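Local coordinates for protein phenol hydroxylase component phL (Pseudomonas stutzeri, PDB 3U52) that is probably the beta subunit of the hydroxylase of a multicomponent phenol monooxygenase, partnering the subunit that carries the diiron centre, at residues R279-E290 / L321-R329. Residues are numbered along the deposited sequence; the frame is centred on the assembly and turned at random.
Sequences RELLQKWIDHWE and LKKFELQSR
Gln283 clamps the backbone of Gln327 with both ends of its side-chain amide. Its OE1 accepts from Gln327 N at 2.8 Å, the donor arriving on a lone pair in the carbonyl plane, while its NE2 gives an almost straight bond (176°) to Gln327 O at 2.8 Å. With CG anti to the backbone N (chi1 -171°), a bend at chi2 brings the amide alongside the backbone of Gln327. The other N-H of NE2 meets Asp287 OD1 from above the carboxylate plane, so three bonds fix the rotation of the amide.

Beside this clamp, the Leu326 side chain packs against the face of the helix formed by Arg279, Leu282 and Ile286: CD2 rests on Arg279 CG and on Leu282 CB (4.0 Å), and CD1 meets Ile286 CD1 at 3.9 Å. The other branch of Ile286, CG2, reaches Leu321 CD1 tip to tip at 4.1 Å.

Charge enters at one end, where the Glu325 carboxylate stacks over the Arg279 guanidinium with planes 20° apart. Glu325 OE1 lies 4.0 Å from Arg279 NH2, well out of the guanidinium plane with no N-H aimed at it, so the attraction is probably one of charge alone, longer than a salt bridge; Arg279 NH1 is hydrogen-bonded to Ala272 O.

Glu325, at positive phi, is the C-prime residue of the Schellman motif ending helix 307-322. The chain then runs extended along helix 276-302, whose Glu290 forms a salt bridge with Arg314 of helix 307-322, while Phe324 and Leu326 pack on Met268 of helix 251-274 and Leu282 touches Phe212 of helix 211-240.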
ATOM      1  N   ARG D 279      46.090  -1.909  -3.971  1.00 34.13           N
ATOM      2  CA  ARG D 279      46.396  -3.005  -4.888  1.00 34.99           C
ATOM      3  C   ARG D 279      47.570  -3.909  -4.442  1.00 34.92           C
ATOM      4  O   ARG D 279      47.456  -5.143  -4.446  1.00 33.01           O
ATOM      5  CB  ARG D 279      46.673  -2.379  -6.242  1.00 35.48           C
ATOM      6  CG  ARG D 279      46.087  -3.113  -7.390  1.00 37.40           C
ATOM      7  CD  ARG D 279      45.597  -2.147  -8.464  1.00 39.69           C
ATOM      8  NE  ARG D 279      46.662  -1.363  -9.084  1.00 41.54           N
ATOM      9  CZ  ARG D 279      46.669  -0.027  -9.189  1.00 43.60           C
ATOM     10  NH1 ARG D 279      45.662   0.722  -8.734  1.00 41.51           N
ATOM     11  NH2 ARG D 279      47.694   0.565  -9.788  1.00 45.12           N
ATOM     12  N   GLU D 280      48.692  -3.298  -4.049  1.00 35.71           N
ATOM     13  CA  GLU D 280      49.804  -4.042  -3.402  1.00 37.15           C
ATOM     14  C   GLU D 280      49.322  -4.928  -2.243  1.00 35.76           C
ATOM     15  O   GLU D 280      49.655  -6.107  -2.169  1.00 34.98           O
ATOM     16  CB  GLU D 280      50.891  -3.084  -2.845  1.00 38.56           C
ATOM     17  CG  GLU D 280      51.868  -2.427  -3.878  1.00 45.06           C
ATOM     18  CD  GLU D 280      52.542  -1.136  -3.324  1.00 52.32           C
ATOM     19  OE1 GLU D 280      52.854  -1.068  -2.101  1.00 53.58           O
ATOM     20  OE2 GLU D 280      52.742  -0.173  -4.113  1.00 55.91           O
ATOM     21  N   LEU D 281      48.562  -4.321  -1.323  1.00 35.37           N
ATOM     22  CA  LEU D 281      48.007  -5.010  -0.165  1.00 34.40           C
ATOM     23  C   LEU D 281      47.082  -6.162  -0.589  1.00 32.89           C
ATOM     24  O   LEU D 281      47.174  -7.275  -0.071  1.00 32.50           O
ATOM     25  CB  LEU D 281      47.238  -4.014   0.693  1.00 35.39           C
ATOM     26  CG  LEU D 281      47.409  -3.985   2.211  1.00 38.42           C
ATOM     27  CD1 LEU D 281      46.170  -3.332   2.837  1.00 38.49           C
ATOM     28  CD2 LEU D 281      47.694  -5.362   2.827  1.00 39.69           C
ATOM     29  N   LEU D 282      46.199  -5.896  -1.545  1.00 31.16           N
ATOM     30  CA  LEU D 282      45.286  -6.914  -2.037  1.00 30.43           C
ATOM     31  C   LEU D 282      46.053  -8.078  -2.646  1.00 30.23           C
ATOM     32  O   LEU D 282      45.717  -9.238  -2.421  1.00 28.65           O
ATOM     33  CB  LEU D 282      44.293  -6.317  -3.060  1.00 30.48           C
ATOM     34  CG  LEU D 282      43.249  -5.274  -2.603  1.00 30.21           C
ATOM     35  CD1 LEU D 282      42.397  -4.818  -3.772  1.00 30.62           C
ATOM     36  CD2 LEU D 282      42.352  -5.847  -1.540  1.00 32.80           C
ATOM     37  N   GLN D 283      47.104  -7.779  -3.423  1.00 30.21           N
ATOM     38  CA  GLN D 283      47.884  -8.866  -4.028  1.00 29.46           C
ATOM     39  C   GLN D 283      48.525  -9.787  -2.954  1.00 29.79           C
ATOM     40  O   GLN D 283      48.622 -11.002  -3.103  1.00 29.24           O
ATOM     41  CB  GLN D 283      48.972  -8.294  -4.948  1.00 29.50           C
ATOM     42  CG  GLN D 283      49.649  -9.373  -5.749  1.00 26.04           C
ATOM     43  CD  GLN D 283      48.704 -10.051  -6.703  1.00 28.21           C
ATOM     44  OE1 GLN D 283      48.150  -9.409  -7.606  1.00 31.82           O
ATOM     45  NE2 GLN D 283      48.503 -11.352  -6.518  1.00 25.54           N
ATOM     46  N   LYS D 284      49.000  -9.173  -1.881  1.00 30.29           N
ATOM     47  CA  LYS D 284      49.636  -9.911  -0.795  1.00 30.79           C
ATOM     48  C   LYS D 284      48.597 -10.876  -0.195  1.00 29.78           C
ATOM     49  O   LYS D 284      48.889 -12.072   0.001  1.00 30.06           O
ATOM     50  CB  LYS D 284      50.158  -8.895   0.220  1.00 31.57           C
ATOM     51  CG  LYS D 284      50.642  -9.447   1.547  1.00 37.68           C
ATOM     52  CD  LYS D 284      50.837  -8.279   2.538  1.00 44.76           C
ATOM     53  CE  LYS D 284      50.465  -8.684   3.965  1.00 47.95           C
ATOM     54  NZ  LYS D 284      50.837  -7.609   4.960  1.00 50.34           N
ATOM     55  N   TRP D 285      47.368 -10.382   0.035  1.00 28.05           N
ATOM     56  CA  TRP D 285      46.318 -11.238   0.623  1.00 26.54           C
ATOM     57  C   TRP D 285      45.917 -12.336  -0.344  1.00 26.06           C
ATOM     58  O   TRP D 285      45.796 -13.465   0.085  1.00 26.65           O
ATOM     59  CB  TRP D 285      45.096 -10.448   1.111  1.00 25.35           C
ATOM     60  CG  TRP D 285      45.360  -9.563   2.269  1.00 24.68           C
ATOM     61  CD1 TRP D 285      46.283  -9.735   3.266  1.00 25.63           C
ATOM     62  CD2 TRP D 285      44.675  -8.347   2.563  1.00 25.71           C
ATOM     63  NE1 TRP D 285      46.213  -8.686   4.170  1.00 24.55           N
ATOM     64  CE2 TRP D 285      45.232  -7.823   3.759  1.00 26.15           C
ATOM     65  CE3 TRP D 285      43.631  -7.637   1.924  1.00 26.77           C
ATOM     66  CZ2 TRP D 285      44.790  -6.614   4.327  1.00 25.42           C
ATOM     67  CZ3 TRP D 285      43.183  -6.451   2.500  1.00 24.50           C
ATOM     68  CH2 TRP D 285      43.778  -5.939   3.676  1.00 25.29           C
ATOM     69  N   ILE D 286      45.769 -12.033  -1.643  1.00 25.32           N
ATOM     70  CA  ILE D 286      45.488 -13.112  -2.631  1.00 26.68           C
ATOM     71  C   ILE D 286      46.597 -14.205  -2.654  1.00 27.99           C
ATOM     72  O   ILE D 286      46.325 -15.398  -2.723  1.00 27.06           O
ATOM     73  CB  ILE D 286      45.297 -12.510  -4.058  1.00 27.12           C
ATOM     74  CG1 ILE D 286      44.063 -11.602  -4.112  1.00 24.80           C
ATOM     75  CG2 ILE D 286      45.232 -13.590  -5.135  1.00 27.91           C
ATOM     76  CD1 ILE D 286      44.112 -10.608  -5.238  1.00 26.52           C
ATOM     77  N   ASP D 287      47.865 -13.779  -2.623  1.00 29.69           N
ATOM     78  CA  ASP D 287      48.999 -14.725  -2.617  1.00 29.80           C
ATOM     79  C   ASP D 287      48.961 -15.650  -1.416  1.00 28.43           C
ATOM     80  O   ASP D 287      49.251 -16.835  -1.535  1.00 26.64           O
ATOM     81  CB  ASP D 287      50.356 -14.001  -2.585  1.00 30.47           C
ATOM     82  CG  ASP D 287      50.679 -13.228  -3.856  1.00 34.17           C
ATOM     83  OD1 ASP D 287      50.111 -13.475  -4.954  1.00 41.97           O
ATOM     84  OD2 ASP D 287      51.543 -12.347  -3.736  1.00 37.21           O
ATOM     85  N   HIS D 288      48.638 -15.099  -0.252  1.00 27.83           N
ATOM     86  CA  HIS D 288      48.470 -15.924   0.962  1.00 28.32           C
ATOM     87  C   HIS D 288      47.232 -16.860   0.929  1.00 28.36           C
ATOM     88  O   HIS D 288      47.299 -18.064   1.275  1.00 29.04           O
ATOM     89  CB  HIS D 288      48.465 -15.041   2.204  1.00 27.35           C
ATOM     90  CG  HIS D 288      48.493 -15.824   3.475  1.00 31.66           C
ATOM     91  ND1 HIS D 288      49.558 -16.622   3.835  1.00 34.77           N
ATOM     92  CD2 HIS D 288      47.576 -15.960   4.464  1.00 35.84           C
ATOM     93  CE1 HIS D 288      49.303 -17.210   4.992  1.00 37.17           C
ATOM     94  NE2 HIS D 288      48.105 -16.825   5.400  1.00 34.29           N
ATOM     95  N   TRP D 289      46.086 -16.316   0.507  1.00 27.08           N
ATOM     96  CA  TRP D 289      44.828 -17.047   0.693  1.00 25.46           C
ATOM     97  C   TRP D 289      44.298 -17.800  -0.491  1.00 25.09           C
ATOM     98  O   TRP D 289      43.646 -18.820  -0.310  1.00 24.45           O
ATOM     99  CB  TRP D 289      43.740 -16.073   1.170  1.00 24.54           C
ATOM    100  CG  TRP D 289      43.927 -15.544   2.547  1.00 22.63           C
ATOM    101  CD1 TRP D 289      44.385 -14.311   2.899  1.00 23.64           C
ATOM    102  CD2 TRP D 289      43.588 -16.202   3.752  1.00 21.77           C
ATOM    103  NE1 TRP D 289      44.355 -14.164   4.261  1.00 22.01           N
ATOM    104  CE2 TRP D 289      43.854 -15.313   4.802  1.00 24.27           C
ATOM    105  CE3 TRP D 289      43.043 -17.455   4.051  1.00 21.98           C
ATOM    106  CZ2 TRP D 289      43.623 -15.649   6.132  1.00 25.87           C
ATOM    107  CZ3 TRP D 289      42.819 -17.783   5.354  1.00 22.31           C
ATOM    108  CH2 TRP D 289      43.109 -16.888   6.386  1.00 21.87           C
ATOM    109  N   GLU D 290      44.521 -17.316  -1.715  1.00 24.77           N
ATOM    110  CA  GLU D 290      43.936 -18.012  -2.870  1.00 26.04           C
ATOM    111  C   GLU D 290      44.337 -19.510  -3.001  1.00 26.79           C
ATOM    112  O   GLU D 290      43.477 -20.354  -3.279  1.00 26.74           O
ATOM    113  CB  GLU D 290      44.104 -17.212  -4.175  1.00 25.72           C
ATOM    114  CG  GLU D 290      43.440 -17.845  -5.391  1.00 31.50           C
ATOM    115  CD  GLU D 290      44.346 -18.868  -6.121  1.00 39.31           C
ATOM    116  OE1 GLU D 290      45.424 -19.199  -5.576  1.00 41.70           O
ATOM    117  OE2 GLU D 290      43.998 -19.330  -7.245  1.00 42.13           O
ATOM    118  N   LEU D 321      40.018 -11.673 -11.495  1.00 32.27           N
ATOM    119  CA  LEU D 321      40.963 -10.824 -10.770  1.00 31.87           C
ATOM    120  C   LEU D 321      41.779  -9.893 -11.687  1.00 33.49           C
ATOM    121  O   LEU D 321      42.120  -8.787 -11.282  1.00 32.75           O
ATOM    122  CB  LEU D 321      41.896 -11.657  -9.873  1.00 31.78           C
ATOM    123  CG  LEU D 321      41.259 -12.311  -8.637  1.00 31.52           C
ATOM    124  CD1 LEU D 321      42.189 -13.312  -7.901  1.00 32.41           C
ATOM    125  CD2 LEU D 321      40.683 -11.276  -7.663  1.00 32.07           C
ATOM    126  N   LYS D 322      42.074 -10.351 -12.909  1.00 35.14           N
ATOM    127  CA  LYS D 322      42.763  -9.536 -13.927  1.00 38.42           C
ATOM    128  C   LYS D 322      42.054  -8.235 -14.242  1.00 38.62           C
ATOM    129  O   LYS D 322      42.715  -7.237 -14.495  1.00 38.93           O
ATOM    130  CB  LYS D 322      43.002 -10.320 -15.217  1.00 38.66           C
ATOM    131  CG  LYS D 322      44.333 -11.057 -15.194  1.00 44.04           C
ATOM    132  CD  LYS D 322      44.506 -12.016 -16.380  1.00 48.06           C
ATOM    133  CE  LYS D 322      45.796 -12.797 -16.212  1.00 49.47           C
ATOM    134  NZ  LYS D 322      45.549 -14.258 -16.443  1.00 52.58           N
ATOM    135  N   LYS D 323      40.725  -8.229 -14.188  1.00 39.56           N
ATOM    136  CA  LYS D 323      39.946  -6.988 -14.320  1.00 41.08           C
ATOM    137  C   LYS D 323      40.294  -5.921 -13.279  1.00 41.89           C
ATOM    138  O   LYS D 323      40.125  -4.725 -13.540  1.00 42.40           O
ATOM    139  CB  LYS D 323      38.443  -7.275 -14.234  1.00 40.89           C
ATOM    140  CG  LYS D 323      37.857  -7.964 -15.468  1.00 44.97           C
ATOM    141  CD  LYS D 323      36.349  -8.292 -15.242  1.00 51.05           C
ATOM    142  CE  LYS D 323      35.551  -8.423 -16.582  1.00 53.88           C
ATOM    143  NZ  LYS D 323      34.034  -8.219 -16.424  1.00 56.05           N
ATOM    144  N   PHE D 324      40.761  -6.338 -12.098  1.00 42.14           N
ATOM    145  CA  PHE D 324      41.102  -5.390 -11.036  1.00 42.47           C
ATOM    146  C   PHE D 324      42.584  -5.059 -11.006  1.00 43.40           C
ATOM    147  O   PHE D 324      43.034  -4.376 -10.082  1.00 43.26           O
ATOM    148  CB  PHE D 324      40.699  -5.898  -9.650  1.00 42.30           C
ATOM    149  CG  PHE D 324      39.355  -6.559  -9.599  1.00 42.52           C
ATOM    150  CD1 PHE D 324      39.213  -7.790  -8.976  1.00 41.86           C
ATOM    151  CD2 PHE D 324      38.240  -5.966 -10.176  1.00 41.30           C
ATOM    152  CE1 PHE D 324      37.990  -8.421  -8.937  1.00 42.01           C
ATOM    153  CE2 PHE D 324      37.009  -6.587 -10.133  1.00 42.39           C
ATOM    154  CZ  PHE D 324      36.885  -7.812  -9.511  1.00 43.54           C
ATOM    155  N   GLU D 325      43.320  -5.542 -12.010  1.00 44.40           N
ATOM    156  CA  GLU D 325      44.765  -5.372 -12.105  1.00 45.95           C
ATOM    157  C   GLU D 325      45.396  -6.196 -10.994  1.00 45.88           C
ATOM    158  O   GLU D 325      46.258  -5.693 -10.264  1.00 46.29           O
ATOM    159  CB  GLU D 325      45.196  -3.878 -11.964  1.00 46.24           C
ATOM    160  CG  GLU D 325      44.693  -2.885 -13.049  1.00 50.95           C
ATOM    161  CD  GLU D 325      44.526  -1.425 -12.506  1.00 56.97           C
ATOM    162  OE1 GLU D 325      45.348  -0.543 -12.878  1.00 58.21           O
ATOM    163  OE2 GLU D 325      43.581  -1.165 -11.698  1.00 58.10           O
ATOM    164  N   LEU D 326      44.936  -7.433 -10.830  1.00 46.03           N
ATOM    165  CA  LEU D 326      45.445  -8.304  -9.777  1.00 47.08           C
ATOM    166  C   LEU D 326      45.694  -9.688 -10.332  1.00 48.27           C
ATOM    167  O   LEU D 326      45.100 -10.075 -11.327  1.00 49.00           O
ATOM    168  CB  LEU D 326      44.475  -8.387  -8.583  1.00 46.94           C
ATOM    169  CG  LEU D 326      44.190  -7.135  -7.754  1.00 45.53           C
ATOM    170  CD1 LEU D 326      42.918  -7.308  -6.929  1.00 43.33           C
ATOM    171  CD2 LEU D 326      45.366  -6.802  -6.867  1.00 44.62           C
ATOM    172  N   GLN D 327      46.551 -10.445  -9.661  1.00 49.87           N
ATOM    173  CA  GLN D 327      47.032 -11.708 -10.200  1.00 52.05           C
ATOM    174  C   GLN D 327      46.674 -12.896  -9.328  1.00 52.34           C
ATOM    175  O   GLN D 327      46.712 -12.814  -8.103  1.00 51.85           O
ATOM    176  CB  GLN D 327      48.555 -11.655 -10.351  1.00 52.54           C
ATOM    177  CG  GLN D 327      49.112 -12.614 -11.388  1.00 57.69           C
ATOM    178  CD  GLN D 327      49.509 -11.918 -12.698  1.00 63.03           C
ATOM    179  OE1 GLN D 327      48.657 -11.609 -13.548  1.00 64.34           O
ATOM    180  NE2 GLN D 327      50.819 -11.694 -12.871  1.00 63.49           N
ATOM    181  N   SER D 328      46.316 -13.989  -9.986  1.00 53.35           N
ATOM    182  CA  SER D 328      46.249 -15.299  -9.356  1.00 54.60           C
ATOM    183  C   SER D 328      46.750 -16.356 -10.349  1.00 56.10           C
ATOM    184  O   SER D 328      46.684 -16.180 -11.577  1.00 55.74           O
ATOM    185  CB  SER D 328      44.845 -15.620  -8.811  1.00 54.11           C
ATOM    186  OG  SER D 328      43.973 -16.187  -9.782  1.00 53.17           O
ATOM    187  N   ARG D 329      47.243 -17.457  -9.793  1.00 58.00           N
ATOM    188  CA  ARG D 329      47.993 -18.445 -10.560  1.00 60.16           C
ATOM    189  C   ARG D 329      47.144 -19.590 -11.145  1.00 61.36           C
ATOM    190  O   ARG D 329      47.490 -20.770 -10.972  1.00 62.02           O
ATOM    191  CB  ARG D 329      49.166 -18.970  -9.711  1.00 60.36           C
ATOM    192  CG  ARG D 329      49.716 -17.914  -8.699  1.00 61.64           C
ATOM    193  CD  ARG D 329      49.323 -18.230  -7.237  1.00 62.13           C
ATOM    194  NE  ARG D 329      50.404 -18.934  -6.526  1.00 60.64           N
ATOM    195  CZ  ARG D 329      50.764 -20.207  -6.714  1.00 58.40           C
ATOM    196  NH1 ARG D 329      50.131 -20.985  -7.597  1.00 54.53           N
ATOM    197  NH2 ARG D 329      51.774 -20.701  -5.999  1.00 57.15           N
TER